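Long-range contacts in oligogalacturonate lyase (Yersinia enterocolitica subsp. enterocolitica, PDB 3PE7), which cleaves oligogalacturonates by beta-elimination in the cytoplasm, using a seven-bladed beta-propeller that binds manganese: residues Trp245-Tyr254 with Ile266-Asn276; Leu279-Leu288 with Tyr323-Gln332. One frame throughout, in Å; residues are numbered along the deposited sequence.

Contact 1 (Trp245-Tyr254 with Ile266-Asn276); sequences WVPDGSALVY and IYSADPETLEN. With CA (calcium ion), chain D.
The two middle strands of one four-stranded propeller blade pair here as an antiparallel hairpin, Leu252 lying against Ala269 and Tyr254 against Tyr267. Both are hydrogen-bonded pairs: Ala269 N reaches Leu252 O at 2.8 Å and Tyr267 N reaches Tyr254 O at 2.9 Å, each returned by a longer bond. The short strand axes run 4.8 Å apart at 158°.

On the face carrying both tyrosines, CG of Tyr254 sits between its backbone N and carbonyl carbon (chi1 63°), which swings the ring across the neighbouring strand. Tyr267 CB then lies over that ring's face, 3.6 Å from its centroid, a CH-pi contact; the two rings are near parallel but slid apart. Lys232 binds Tyr254 OH and makes a cation-pi contact with Tyr267. On the other face Val253 CG1 meets Ile266 CG2 at 3.7 Å.

Beyond the strand end, Pro271 CG touches CZ3 at the edge of the Trp245 ring at 3.6 Å. Asp270 binds calcium through both carboxylate oxygens, OD1 at 2.4 Å, and Glu272 adds OE2 at 2.3 Å. Asp270 OD2 also takes Thr273 N on its anti lone pair, an Asx motif in the turn between a propeller blade's third and fourth strands.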
loop_
_atom_site.group_PDB
_atom_site.type_symbol
_atom_site.label_atom_id
_atom_site.label_comp_id
_atom_site.label_asym_id
_atom_site.label_seq_id
_atom_site.Cartn_x
_atom_site.Cartn_y
_atom_site.Cartn_z
ATOM N N TRP A 245 -5.415 3.905 7.550
ATOM C CA TRP A 245 -5.485 5.166 8.279
ATOM C C TRP A 245 -5.634 6.329 7.304
ATOM O O TRP A 245 -4.857 6.447 6.350
ATOM C CB TRP A 245 -4.200 5.413 9.089
ATOM C CG TRP A 245 -4.049 4.553 10.339
ATOM C CD1 TRP A 245 -3.088 3.584 10.562
ATOM C CD2 TRP A 245 -4.867 4.583 11.506
ATOM N NE1 TRP A 245 -3.260 3.029 11.815
ATOM C CE2 TRP A 245 -4.356 3.609 12.404
ATOM C CE3 TRP A 245 -5.980 5.345 11.889
ATOM C CZ2 TRP A 245 -4.913 3.392 13.669
ATOM C CZ3 TRP A 245 -6.545 5.128 13.154
ATOM C CH2 TRP A 245 -6.015 4.144 14.021
ATOM N N VAL A 246 -6.601 7.211 7.554
ATOM C CA VAL A 246 -6.531 8.538 6.906
ATOM C C VAL A 246 -5.159 9.108 7.287
ATOM O O VAL A 246 -4.746 8.985 8.438
ATOM C CB VAL A 246 -7.659 9.478 7.383
ATOM C CG1 VAL A 246 -7.664 10.790 6.568
ATOM C CG2 VAL A 246 -9.016 8.795 7.244
ATOM N N PRO A 247 -4.431 9.696 6.321
ATOM C CA PRO A 247 -3.032 10.103 6.603
ATOM C C PRO A 247 -2.866 11.125 7.708
ATOM O O PRO A 247 -1.793 11.179 8.298
ATOM C CB PRO A 247 -2.532 10.650 5.262
ATOM C CG PRO A 247 -3.340 9.883 4.226
ATOM C CD PRO A 247 -4.727 9.692 4.878
ATOM N N ASP A 248 -3.906 11.895 7.998
ATOM C CA ASP A 248 -3.848 12.812 9.158
ATOM C C ASP A 248 -4.093 12.107 10.497
ATOM O O ASP A 248 -3.976 12.736 11.548
ATOM C CB ASP A 248 -4.773 14.027 8.970
ATOM C CG ASP A 248 -6.266 13.674 9.011
ATOM O OD1 ASP A 248 -6.652 12.495 9.209
ATOM O OD2 ASP A 248 -7.067 14.628 8.854
ATOM N N GLY A 249 -4.437 10.819 10.458
ATOM C CA GLY A 249 -4.665 10.027 11.673
ATOM C C GLY A 249 -6.002 10.267 12.358
ATOM O O GLY A 249 -6.199 9.849 13.511
ATOM N N SER A 250 -6.912 10.943 11.662
ATOM C CA SER A 250 -8.227 11.290 12.225
ATOM C C SER A 250 -9.156 10.089 12.396
ATOM O O SER A 250 -10.019 10.094 13.287
ATOM C CB SER A 250 -8.897 12.357 11.350
ATOM O OG SER A 250 -9.076 11.889 10.003
ATOM N N ALA A 251 -8.985 9.064 11.550
ATOM C CA ALA A 251 -9.909 7.927 11.511
ATOM C C ALA A 251 -9.262 6.736 10.813
ATOM O O ALA A 251 -8.313 6.916 10.019
ATOM C CB ALA A 251 -11.194 8.312 10.788
ATOM N N LEU A 252 -9.786 5.542 11.121
ATOM C CA LEU A 252 -9.520 4.332 10.350
ATOM C C LEU A 252 -10.691 4.129 9.391
ATOM O O LEU A 252 -11.847 4.145 9.802
ATOM C CB LEU A 252 -9.343 3.122 11.279
ATOM C CG LEU A 252 -8.743 1.841 10.681
ATOM C CD1 LEU A 252 -7.244 2.003 10.400
ATOM C CD2 LEU A 252 -9.013 0.689 11.609
ATOM N N VAL A 253 -10.385 3.981 8.105
ATOM C CA VAL A 253 -11.407 3.824 7.060
ATOM C C VAL A 253 -11.337 2.390 6.561
ATOM O O VAL A 253 -10.268 1.791 6.542
ATOM C CB VAL A 253 -11.185 4.848 5.912
ATOM C CG1 VAL A 253 -12.099 4.589 4.693
ATOM C CG2 VAL A 253 -11.387 6.279 6.435
ATOM N N TYR A 254 -12.487 1.839 6.183
ATOM C CA TYR A 254 -12.530 0.470 5.671
ATOM C C TYR A 254 -13.767 0.259 4.819
ATOM O O TYR A 254 -14.650 1.118 4.744
ATOM C CB TYR A 254 -12.489 -0.560 6.826
ATOM C CG TYR A 254 -13.680 -0.481 7.762
ATOM C CD1 TYR A 254 -13.694 0.426 8.840
ATOM C CD2 TYR A 254 -14.798 -1.307 7.567
ATOM C CE1 TYR A 254 -14.808 0.498 9.702
ATOM C CE2 TYR A 254 -15.897 -1.245 8.422
ATOM C CZ TYR A 254 -15.892 -0.345 9.484
ATOM O OH TYR A 254 -17.013 -0.290 10.304
ATOM N N ILE A 266 -18.289 2.342 2.212
ATOM C CA ILE A 266 -17.155 2.927 2.949
ATOM C C ILE A 266 -17.606 3.320 4.355
ATOM O O ILE A 266 -18.649 3.983 4.517
ATOM C CB ILE A 266 -16.564 4.178 2.238
ATOM C CG1 ILE A 266 -16.164 3.853 0.793
ATOM C CG2 ILE A 266 -15.396 4.742 3.015
ATOM C CD1 ILE A 266 -15.774 5.100 -0.026
ATOM N N TYR A 267 -16.825 2.902 5.350
ATOM C CA TYR A 267 -17.092 3.189 6.759
ATOM C C TYR A 267 -15.893 3.895 7.361
ATOM O O TYR A 267 -14.771 3.781 6.860
ATOM C CB TYR A 267 -17.298 1.885 7.535
ATOM C CG TYR A 267 -18.721 1.371 7.574
ATOM C CD1 TYR A 267 -19.492 1.472 8.733
ATOM C CD2 TYR A 267 -19.300 0.793 6.447
ATOM C CE1 TYR A 267 -20.807 0.988 8.772
ATOM C CE2 TYR A 267 -20.616 0.309 6.483
ATOM C CZ TYR A 267 -21.351 0.416 7.644
ATOM O OH TYR A 267 -22.651 -0.050 7.662
ATOM N N SER A 268 -16.136 4.633 8.438
ATOM C CA SER A 268 -15.071 5.271 9.193
ATOM C C SER A 268 -15.225 4.835 10.636
ATOM O O SER A 268 -16.359 4.659 11.100
ATOM C CB SER A 268 -15.250 6.787 9.113
ATOM O OG SER A 268 -14.018 7.415 9.366
ATOM N N ALA A 269 -14.109 4.652 11.341
ATOM C CA ALA A 269 -14.150 4.396 12.784
ATOM C C ALA A 269 -13.304 5.440 13.493
ATOM O O ALA A 269 -12.178 5.680 13.084
ATOM C CB ALA A 269 -13.603 3.021 13.092
ATOM N N ASP A 270 -13.846 6.062 14.542
ATOM C CA ASP A 270 -13.041 6.968 15.362
ATOM C C ASP A 270 -12.210 6.139 16.332
ATOM O O ASP A 270 -12.745 5.319 17.048
ATOM C CB ASP A 270 -13.918 7.923 16.156
ATOM C CG ASP A 270 -13.103 8.994 16.862
ATOM O OD1 ASP A 270 -12.707 9.961 16.183
ATOM O OD2 ASP A 270 -12.823 8.858 18.069
ATOM N N PRO A 271 -10.894 6.377 16.371
ATOM C CA PRO A 271 -10.019 5.532 17.175
ATOM C C PRO A 271 -10.263 5.640 18.687
ATOM O O PRO A 271 -10.094 4.650 19.425
ATOM C CB PRO A 271 -8.615 6.015 16.779
ATOM C CG PRO A 271 -8.793 6.630 15.488
ATOM C CD PRO A 271 -10.128 7.292 15.514
ATOM N N GLU A 272 -10.720 6.804 19.148
ATOM C CA GLU A 272 -10.945 7.008 20.589
ATOM C C GLU A 272 -12.320 6.492 21.029
ATOM O O GLU A 272 -12.476 5.787 22.033
ATOM C CB GLU A 272 -10.783 8.488 20.969
ATOM C CG GLU A 272 -9.365 9.031 20.857
ATOM C CD GLU A 272 -8.998 9.481 19.430
ATOM O OE1 GLU A 272 -7.802 9.773 19.195
ATOM O OE2 GLU A 272 -9.893 9.588 18.559
ATOM N N THR A 273 -13.319 6.830 20.235
ATOM C CA THR A 273 -14.696 6.565 20.523
ATOM C C THR A 273 -15.122 5.134 20.089
ATOM O O THR A 273 -16.064 4.531 20.651
ATOM C CB THR A 273 -15.423 7.666 19.727
ATOM O OG1 THR A 273 -15.761 8.774 20.594
ATOM C CG2 THR A 273 -16.547 7.189 18.973
ATOM N N LEU A 274 -14.422 4.615 19.080
ATOM C CA LEU A 274 -14.788 3.364 18.378
ATOM C C LEU A 274 -16.190 3.357 17.763
ATOM O O LEU A 274 -16.736 2.293 17.427
ATOM C CB LEU A 274 -14.530 2.121 19.248
ATOM C CG LEU A 274 -13.069 1.857 19.627
ATOM C CD1 LEU A 274 -12.980 0.574 20.435
ATOM C CD2 LEU A 274 -12.141 1.777 18.413
ATOM N N GLU A 275 -16.771 4.543 17.594
ATOM C CA GLU A 275 -17.972 4.673 16.774
ATOM C C GLU A 275 -17.626 4.395 15.332
ATOM O O GLU A 275 -16.725 5.029 14.780
ATOM C CB GLU A 275 -18.567 6.074 16.869
ATOM C CG GLU A 275 -19.870 6.248 16.063
ATOM C CD GLU A 275 -20.534 7.594 16.291
ATOM O OE1 GLU A 275 -19.831 8.559 16.677
ATOM O OE2 GLU A 275 -21.761 7.686 16.105
ATOM N N ASN A 276 -18.348 3.447 14.740
ATOM C CA ASN A 276 -18.227 3.149 13.320
ATOM C C ASN A 276 -19.413 3.743 12.568
ATOM O O ASN A 276 -20.576 3.527 12.955
ATOM C CB ASN A 276 -18.175 1.628 13.096
ATOM C CG ASN A 276 -16.897 0.994 13.618
ATOM O OD1 ASN A 276 -16.607 1.013 14.822
ATOM N ND2 ASN A 276 -16.133 0.415 12.717
HETATM CA CA CA D . -11.370 11.184 17.709
#

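Contact 2 (Leu279-Leu288 with Tyr323-Gln332); sequences LTSMPACSHL and YVFNMKNGTQ. With MN (manganese (II) ion), chain B.
Pro283 sets its ring over one face of Tyr323, and this CH-pi contact leads the apolar part of an interface between two neighbouring propeller blades. Pro283 CG stands 3.6 Å from the ring centroid and only 8° off the normal, almost centred on the face. Cys285 SG approaches the same ring obliquely, 3.9 Å from CD2. Asp319 bonds to Tyr323 OH.

Phe325 is met by several aliphatic groups. Pro283 CD lies at its edge, in the ring plane, whereas Met282 CB comes in obliquely, 3.7 Å from CE1. Residues up to Cys285 belong to the preceding blade; His287 and Leu288 begin that of Phe325, so Leu288 CD1 meets Phe325 CE2 inside it. Turns at chi2 (-56°) and chi3 (-65°) fold the Met327 chain back, bringing its CE to Leu279 CD1 at 3.8 Å, the two side chains crossing at about a right angle. Met297 of strand 296-301 packs on both Phe325 and Met327.

Polar links pass through water. One water joins Thr280 OG1 to Gly330 O, donating to the carbonyl. Gln332, extended beyond CG, presents OE1 to two others: one donates to it and to Ser281 O, each at 2.7 Å, and the second donates to it while bonding Ser281 OG. Gln332 OE1 is also 3.4 Å from Pro283 CD.

At the end of 279-288, His287 NE2 binds manganese at 2.1 Å, while its ND1 bonds Asp300; Gln350, His353 and His355 are further ligands of the metal.

The direct contacts are thus mostly apolar, apart from the Gln332 amide against Pro283, and the polar links described run through three waters: the blades meet through the face of Tyr323 and the edge of Phe325, with a hydrated margin around Thr280, Ser281 and Gln332.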
loop_
_atom_site.group_PDB
_atom_site.type_symbol
_atom_site.label_atom_id
_atom_site.label_comp_id
_atom_site.label_asym_id
_atom_site.label_seq_id
_atom_site.Cartn_x
_atom_site.Cartn_y
_atom_site.Cartn_z
ATOM N N LEU A 279 -20.324 5.870 5.585
ATOM C CA LEU A 279 -20.143 7.140 4.893
ATOM C C LEU A 279 -20.886 7.186 3.563
ATOM O O LEU A 279 -21.590 8.162 3.277
ATOM C CB LEU A 279 -18.650 7.449 4.712
ATOM C CG LEU A 279 -17.803 7.455 5.987
ATOM C CD1 LEU A 279 -16.347 7.786 5.656
ATOM C CD2 LEU A 279 -18.369 8.435 7.042
ATOM N N THR A 280 -20.722 6.137 2.753
ATOM C CA THR A 280 -21.296 6.115 1.399
ATOM C C THR A 280 -21.213 4.719 0.794
ATOM O O THR A 280 -20.458 3.866 1.262
ATOM C CB THR A 280 -20.614 7.148 0.451
ATOM O OG1 THR A 280 -21.324 7.189 -0.794
ATOM C CG2 THR A 280 -19.130 6.790 0.182
ATOM N N SER A 281 -22.016 4.478 -0.241
ATOM C CA SER A 281 -21.926 3.242 -0.992
ATOM C C SER A 281 -20.814 3.441 -2.023
ATOM O O SER A 281 -20.420 4.577 -2.301
ATOM C CB SER A 281 -23.261 2.950 -1.680
ATOM O OG SER A 281 -23.599 4.025 -2.534
ATOM N N MET A 282 -20.281 2.350 -2.571
ATOM C CA MET A 282 -19.249 2.445 -3.601
ATOM C C MET A 282 -19.376 1.265 -4.574
ATOM O O MET A 282 -19.909 0.221 -4.199
ATOM C CB MET A 282 -17.855 2.430 -2.952
ATOM C CG MET A 282 -17.543 1.127 -2.250
ATOM S SD MET A 282 -15.903 1.018 -1.510
ATOM C CE MET A 282 -14.800 1.501 -2.837
ATOM N N PRO A 283 -18.878 1.422 -5.810
ATOM C CA PRO A 283 -18.720 0.240 -6.645
ATOM C C PRO A 283 -17.661 -0.676 -6.047
ATOM O O PRO A 283 -16.798 -0.224 -5.276
ATOM C CB PRO A 283 -18.200 0.793 -7.986
ATOM C CG PRO A 283 -18.197 2.237 -7.882
ATOM C CD PRO A 283 -18.292 2.621 -6.433
ATOM N N ALA A 284 -17.722 -1.953 -6.401
ATOM C CA ALA A 284 -16.730 -2.923 -5.933
ATOM C C ALA A 284 -15.352 -2.527 -6.449
ATOM O O ALA A 284 -15.128 -2.504 -7.662
ATOM C CB ALA A 284 -17.085 -4.318 -6.419
ATOM N N CYS A 285 -14.453 -2.215 -5.517
ATOM C CA CYS A 285 -13.074 -1.866 -5.834
ATOM C C CYS A 285 -12.104 -2.782 -5.093
ATOM O O CYS A 285 -12.463 -3.388 -4.085
ATOM C CB CYS A 285 -12.806 -0.405 -5.449
ATOM S SG CYS A 285 -13.658 0.812 -6.472
ATOM N N SER A 286 -10.875 -2.873 -5.588
ATOM C CA SER A 286 -9.897 -3.806 -5.037
ATOM C C SER A 286 -9.073 -3.193 -3.915
ATOM O O SER A 286 -8.469 -3.910 -3.141
ATOM C CB SER A 286 -8.994 -4.326 -6.158
ATOM O OG SER A 286 -9.742 -5.228 -6.985
ATOM N N HIS A 287 -9.053 -1.865 -3.876
ATOM C CA HIS A 287 -8.305 -1.086 -2.885
ATOM C C HIS A 287 -9.053 0.219 -2.635
ATOM O O HIS A 287 -9.947 0.597 -3.409
ATOM C CB HIS A 287 -6.896 -0.780 -3.390
ATOM C CG HIS A 287 -6.165 -1.987 -3.875
ATOM N ND1 HIS A 287 -6.213 -2.405 -5.191
ATOM C CD2 HIS A 287 -5.401 -2.887 -3.217
ATOM C CE1 HIS A 287 -5.490 -3.505 -5.320
ATOM N NE2 HIS A 287 -4.985 -3.816 -4.139
ATOM N N LEU A 288 -8.714 0.869 -1.523
ATOM C CA LEU A 288 -9.234 2.198 -1.214
ATOM C C LEU A 288 -8.134 3.041 -0.573
ATOM O O LEU A 288 -7.330 2.540 0.233
ATOM C CB LEU A 288 -10.440 2.081 -0.275
ATOM C CG LEU A 288 -11.288 3.334 -0.025
ATOM C CD1 LEU A 288 -11.895 3.889 -1.340
ATOM C CD2 LEU A 288 -12.386 3.001 0.980
ATOM N N TYR A 323 -12.385 5.386 -9.565
ATOM C CA TYR A 323 -13.440 6.230 -9.013
ATOM C C TYR A 323 -12.887 7.164 -7.968
ATOM O O TYR A 323 -12.058 6.761 -7.160
ATOM C CB TYR A 323 -14.523 5.380 -8.345
ATOM C CG TYR A 323 -15.210 4.443 -9.293
ATOM C CD1 TYR A 323 -16.263 4.891 -10.102
ATOM C CD2 TYR A 323 -14.791 3.122 -9.403
ATOM C CE1 TYR A 323 -16.899 4.026 -11.007
ATOM C CE2 TYR A 323 -15.431 2.230 -10.287
ATOM C CZ TYR A 323 -16.475 2.703 -11.088
ATOM O OH TYR A 323 -17.080 1.837 -11.967
ATOM N N VAL A 324 -13.372 8.410 -7.965
ATOM C CA VAL A 324 -13.011 9.335 -6.888
ATOM C C VAL A 324 -14.276 9.668 -6.128
ATOM O O VAL A 324 -15.326 9.953 -6.735
ATOM C CB VAL A 324 -12.302 10.623 -7.391
ATOM C CG1 VAL A 324 -12.271 11.708 -6.292
ATOM C CG2 VAL A 324 -10.898 10.302 -7.846
ATOM N N PHE A 325 -14.170 9.618 -4.806
ATOM C CA PHE A 325 -15.295 9.883 -3.913
ATOM C C PHE A 325 -15.049 11.200 -3.218
ATOM O O PHE A 325 -14.044 11.356 -2.523
ATOM C CB PHE A 325 -15.450 8.749 -2.887
ATOM C CG PHE A 325 -15.510 7.389 -3.510
ATOM C CD1 PHE A 325 -16.722 6.860 -3.948
ATOM C CD2 PHE A 325 -14.353 6.650 -3.698
ATOM C CE1 PHE A 325 -16.773 5.604 -4.546
ATOM C CE2 PHE A 325 -14.389 5.396 -4.297
ATOM C CZ PHE A 325 -15.591 4.867 -4.725
ATOM N N ASN A 326 -15.934 12.175 -3.456
ATOM C CA ASN A 326 -15.846 13.462 -2.773
ATOM C C ASN A 326 -16.633 13.367 -1.478
ATOM O O ASN A 326 -17.867 13.279 -1.474
ATOM C CB ASN A 326 -16.351 14.595 -3.686
ATOM C CG ASN A 326 -16.201 15.976 -3.058
ATOM O OD1 ASN A 326 -16.332 16.146 -1.842
ATOM N ND2 ASN A 326 -15.955 16.978 -3.900
ATOM N N MET A 327 -15.896 13.338 -0.370
ATOM C CA MET A 327 -16.490 13.035 0.918
ATOM C C MET A 327 -17.152 14.257 1.550
ATOM O O MET A 327 -17.825 14.137 2.558
ATOM C CB MET A 327 -15.451 12.416 1.865
ATOM C CG MET A 327 -14.644 11.240 1.272
ATOM S SD MET A 327 -15.620 9.844 0.650
ATOM C CE MET A 327 -16.370 9.270 2.188
ATOM N N LYS A 328 -16.950 15.433 0.970
ATOM C CA LYS A 328 -17.616 16.643 1.463
ATOM C C LYS A 328 -19.017 16.746 0.868
ATOM O O LYS A 328 -19.963 17.167 1.555
ATOM C CB LYS A 328 -16.814 17.889 1.100
ATOM C CG LYS A 328 -15.596 18.138 1.956
ATOM C CD LYS A 328 -14.897 19.407 1.492
ATOM C CE LYS A 328 -13.598 19.634 2.250
ATOM N NZ LYS A 328 -12.863 20.780 1.650
ATOM N N ASN A 329 -19.097 16.353 -0.407
ATOM C CA ASN A 329 -20.261 16.408 -1.295
ATOM C C ASN A 329 -21.142 15.158 -1.191
ATOM O O ASN A 329 -22.351 15.204 -1.448
ATOM C CB ASN A 329 -19.728 16.392 -2.747
ATOM C CG ASN A 329 -19.613 17.771 -3.366
ATOM O OD1 ASN A 329 -18.841 18.625 -2.911
ATOM N ND2 ASN A 329 -20.353 17.986 -4.439
ATOM N N GLY A 330 -20.514 14.022 -0.893
ATOM C CA GLY A 330 -21.164 12.737 -1.060
ATOM C C GLY A 330 -21.279 12.310 -2.515
ATOM O O GLY A 330 -22.070 11.422 -2.836
ATOM N N THR A 331 -20.490 12.917 -3.397
ATOM C CA THR A 331 -20.556 12.578 -4.827
ATOM C C THR A 331 -19.476 11.576 -5.262
ATOM O O THR A 331 -18.423 11.466 -4.643
ATOM C CB THR A 331 -20.467 13.818 -5.715
ATOM O OG1 THR A 331 -19.285 14.550 -5.395
ATOM C CG2 THR A 331 -21.705 14.719 -5.524
ATOM N N GLN A 332 -19.774 10.849 -6.332
ATOM C CA GLN A 332 -18.885 9.812 -6.878
ATOM C C GLN A 332 -18.562 10.154 -8.325
ATOM O O GLN A 332 -19.449 10.588 -9.080
ATOM C CB GLN A 332 -19.581 8.458 -6.809
ATOM C CG GLN A 332 -18.811 7.289 -7.390
ATOM C CD GLN A 332 -19.613 5.996 -7.340
ATOM O OE1 GLN A 332 -19.998 5.532 -6.263
ATOM N NE2 GLN A 332 -19.882 5.420 -8.510
HETATM MN MN MN B . -3.149 -4.910 -4.101
HETATM O O HOH W 1 -22.917 9.264 -1.030
HETATM O O HOH W 2 -20.462 6.759 -3.908
HETATM O O HOH W 3 -22.077 3.964 -5.205
#

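Overall arrangement
Contacts 1 and 2 follow one another along the chain, their centres 15 Å apart. Contact 1 lies inside one blade; contact 2 carries that blade's last strand, 276-285, against the next blade. The seam between them is the edge of 264-269: Ile266 O to Leu279 N at 2.7 Å and Ile266 N to Thr280 O at 2.8 Å are probable hydrogen bonds, Leu279 and Thr280 both facing Ile266, a classic beta bulge. Ile266 CG1 also packs on Met282 SD at 3.7 Å. Each contact carries a metal site: contact 1 holds the calcium ligands Asp270 and Glu272, contact 2 the manganese ligand His287, and the two ions lie about 28 Å apart, centre to centre.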